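Local coordinates for oxidoreductase (Azotobacter vinelandii, PDB 7D5N), which binds NADH and myo-inositol and, as an inositol dehydrogenase homolog, probably oxidises inositol or a related polyol with NAD(+) as cofactor, at residues Q86-A91 against A107-V112. Numbering follows the deposited sequence.
With NAI (1,4-dihydronicotinamide adenine dinucleotide), chain D.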
loop_
_atom_site.group_PDB
_atom_site.type_symbol
_atom_site.label_atom_id
_atom_site.label_comp_id
_atom_site.label_asym_id
_atom_site.label_seq_id
_atom_site.Cartn_x
_atom_site.Cartn_y
_atom_site.Cartn_z
ATOM N N GLN B 86 30.704 25.589 23.661
ATOM C CA GLN B 86 29.795 25.449 24.826
ATOM C C GLN B 86 29.170 24.056 24.852
ATOM O O GLN B 86 28.604 23.704 25.881
ATOM C CB GLN B 86 28.683 26.492 24.768
ATOM C CG GLN B 86 29.187 27.924 24.814
ATOM C CD GLN B 86 28.127 28.886 24.343
ATOM O OE1 GLN B 86 27.868 29.019 23.148
ATOM N NE2 GLN B 86 27.468 29.530 25.291
ATOM N N ALA B 87 29.229 23.313 23.746
ATOM C CA ALA B 87 28.537 22.017 23.610
ATOM C C ALA B 87 29.253 21.148 22.582
ATOM O O ALA B 87 29.880 21.699 21.663
ATOM C CB ALA B 87 27.109 22.274 23.214
ATOM N N VAL B 88 29.135 19.837 22.728
ATOM C CA VAL B 88 29.757 18.880 21.775
ATOM C C VAL B 88 28.745 17.774 21.480
ATOM O O VAL B 88 28.025 17.347 22.401
ATOM C CB VAL B 88 31.088 18.333 22.323
ATOM C CG1 VAL B 88 30.919 17.631 23.660
ATOM C CG2 VAL B 88 31.804 17.435 21.336
ATOM N N SER B 89 28.707 17.326 20.232
ATOM C CA SER B 89 27.966 16.115 19.824
ATOM C C SER B 89 28.959 14.973 19.643
ATOM O O SER B 89 30.000 15.155 18.961
ATOM C CB SER B 89 27.130 16.340 18.605
ATOM O OG SER B 89 26.087 17.279 18.859
ATOM N N VAL B 90 28.636 13.833 20.242
ATOM C CA VAL B 90 29.518 12.646 20.262
ATOM C C VAL B 90 28.904 11.621 19.315
ATOM O O VAL B 90 27.839 11.052 19.662
ATOM C CB VAL B 90 29.684 12.110 21.689
ATOM C CG1 VAL B 90 30.581 10.886 21.718
ATOM C CG2 VAL B 90 30.202 13.187 22.632
ATOM N N ALA B 91 29.556 11.417 18.171
ATOM C CA ALA B 91 29.103 10.542 17.068
ATOM C C ALA B 91 30.164 9.475 16.789
ATOM O O ALA B 91 30.264 9.005 15.647
ATOM C CB ALA B 91 28.799 11.379 15.854
ATOM N N ALA B 107 34.609 19.061 31.593
ATOM C CA ALA B 107 35.119 20.318 30.993
ATOM C C ALA B 107 34.028 21.398 30.998
ATOM O O ALA B 107 34.278 22.481 30.447
ATOM C CB ALA B 107 35.658 20.054 29.609
ATOM N N GLY B 108 32.855 21.121 31.584
ATOM C CA GLY B 108 31.753 22.097 31.721
ATOM C C GLY B 108 30.939 22.269 30.438
ATOM O O GLY B 108 30.277 23.303 30.296
ATOM N N LEU B 109 30.940 21.272 29.553
ATOM C CA LEU B 109 30.239 21.334 28.244
ATOM C C LEU B 109 28.897 20.606 28.336
ATOM O O LEU B 109 28.815 19.559 28.990
ATOM C CB LEU B 109 31.117 20.706 27.160
ATOM C CG LEU B 109 32.496 21.340 26.994
ATOM C CD1 LEU B 109 33.316 20.587 25.968
ATOM C CD2 LEU B 109 32.387 22.811 26.616
ATOM N N HIS B 110 27.895 21.159 27.662
ATOM C CA HIS B 110 26.655 20.421 27.306
ATOM C C HIS B 110 27.020 19.361 26.265
ATOM O O HIS B 110 28.000 19.573 25.505
ATOM C CB HIS B 110 25.573 21.371 26.805
ATOM C CG HIS B 110 25.228 22.450 27.767
ATOM N ND1 HIS B 110 24.636 22.185 28.978
ATOM C CD2 HIS B 110 25.372 23.790 27.700
ATOM C CE1 HIS B 110 24.422 23.310 29.618
ATOM N NE2 HIS B 110 24.866 24.307 28.859
ATOM N N VAL B 111 26.263 18.266 26.218
ATOM C CA VAL B 111 26.587 17.121 25.334
ATOM C C VAL B 111 25.316 16.661 24.632
ATOM O O VAL B 111 24.252 16.594 25.263
ATOM C CB VAL B 111 27.252 15.965 26.100
ATOM C CG1 VAL B 111 27.514 14.777 25.191
ATOM C CG2 VAL B 111 28.554 16.407 26.753
ATOM N N VAL B 112 25.463 16.351 23.349
ATOM C CA VAL B 112 24.495 15.506 22.611
ATOM C C VAL B 112 25.225 14.198 22.319
ATOM O O VAL B 112 26.241 14.208 21.578
ATOM C CB VAL B 112 23.965 16.192 21.345
ATOM C CG1 VAL B 112 23.034 15.256 20.589
ATOM C CG2 VAL B 112 23.257 17.507 21.657
HETATM P PA NAI D . 30.808 5.013 11.528
HETATM O O1A NAI D . 31.709 3.870 11.713
HETATM O O2A NAI D . 30.105 5.194 10.258
HETATM O O5B NAI D . 31.619 6.381 11.829
HETATM C C5B NAI D . 32.434 6.552 12.983
HETATM C C4B NAI D . 33.103 7.913 12.823
HETATM O O4B NAI D . 33.730 8.343 14.023
HETATM C C3B NAI D . 34.190 7.914 11.757
HETATM O O3B NAI D . 34.222 9.209 11.148
HETATM C C2B NAI D . 35.453 7.677 12.527
HETATM O O2B NAI D . 36.625 8.189 11.887
HETATM C C1B NAI D . 35.122 8.503 13.742
HETATM N N9A NAI D . 35.778 8.083 14.958
HETATM C C8A NAI D . 35.927 6.846 15.442
HETATM N N7A NAI D . 36.568 6.910 16.639
HETATM C C5A NAI D . 36.844 8.197 16.878
HETATM C C6A NAI D . 37.500 8.940 17.943
HETATM N N6A NAI D . 37.995 8.289 18.999
HETATM N N1A NAI D . 37.586 10.273 17.821
HETATM C C2A NAI D . 37.050 10.924 16.760
HETATM N N3A NAI D . 36.447 10.288 15.727
HETATM C C4A NAI D . 36.313 8.960 15.771
HETATM O O3 NAI D . 29.748 4.933 12.713
HETATM P PN NAI D . 28.250 5.495 12.574
HETATM O O1N NAI D . 27.415 4.452 11.892
HETATM O O2N NAI D . 28.233 6.868 12.077
HETATM O O5D NAI D . 27.821 5.498 14.104
HETATM C C5D NAI D . 28.348 6.420 15.045
HETATM C C4D NAI D . 27.514 6.460 16.299
HETATM O O4D NAI D . 26.204 6.936 15.938
HETATM C C3D NAI D . 27.314 5.114 16.941
HETATM O O3D NAI D . 27.155 5.294 18.327
HETATM C C2D NAI D . 25.968 4.633 16.443
HETATM O O2D NAI D . 25.244 3.857 17.396
HETATM C C1D NAI D . 25.238 5.941 16.263
HETATM N N1N NAI D . 24.202 5.938 15.246
HETATM C C2N NAI D . 23.018 6.456 15.584
HETATM C C3N NAI D . 21.969 6.516 14.694
HETATM C C7N NAI D . 20.682 7.136 15.106
HETATM O O7N NAI D . 19.705 6.960 14.400
HETATM N N7N NAI D . 20.677 7.932 16.171
HETATM C C4N NAI D . 22.119 6.042 13.275
HETATM C C5N NAI D . 23.454 5.514 13.022
HETATM C C6N NAI D . 24.429 5.501 14.005
#
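Val-88 and Val-111 stand side by side on one face of a parallel strand pair, pointing the same way, with CG1 of Val-88 4.1 Å from CG2 of Val-111. With chi1 at 177°, CG1 of Val-111 lies beside its own carbonyl carbon, on the side of Val-90, and meets CG2 of Val-90 obliquely at 4.0 Å. Leu-109 adds to this apolar row through CD1, which approaches CG1 of Val-88 loosely at 4.5 Å, while its CD2 lies against the Gln-86 carbonyl group. The reverse face pairs Ala-87 with His-110, CB to CB, and Ser-89 with Val-112. There the Ser-89 hydroxyl lies over the Val-112 branch point, OG to CB 3.4 Å, while it accepts a hydrogen bond from Trp-14 NE1 and shares another with Tyr-337 OH; the His-110 ring is held at both nitrogens, NE2 by the Glu-348 carboxylate and ND1 by the backbone N of Val-137. Four backbone hydrogen bonds set the register, from His-110 N to Gln-86 O (3.2 Å) through to the shorter Val-90 N to Val-112 O (2.8 Å), the latter nearly in line with its C=O. The pair illustrates the beta-alpha-beta unit of a Rossmann fold: helix 97-106 links the strands and packs on the Val-88, Val-90 and Val-111 face, whereas helix 329-348 covers Ala-87, His-110 and Val-112. Strands 12-16 and 138-140 flank the pair, and, following Val-90, Ala-91 brings its O to 3.3 Å from C5D of the NADH.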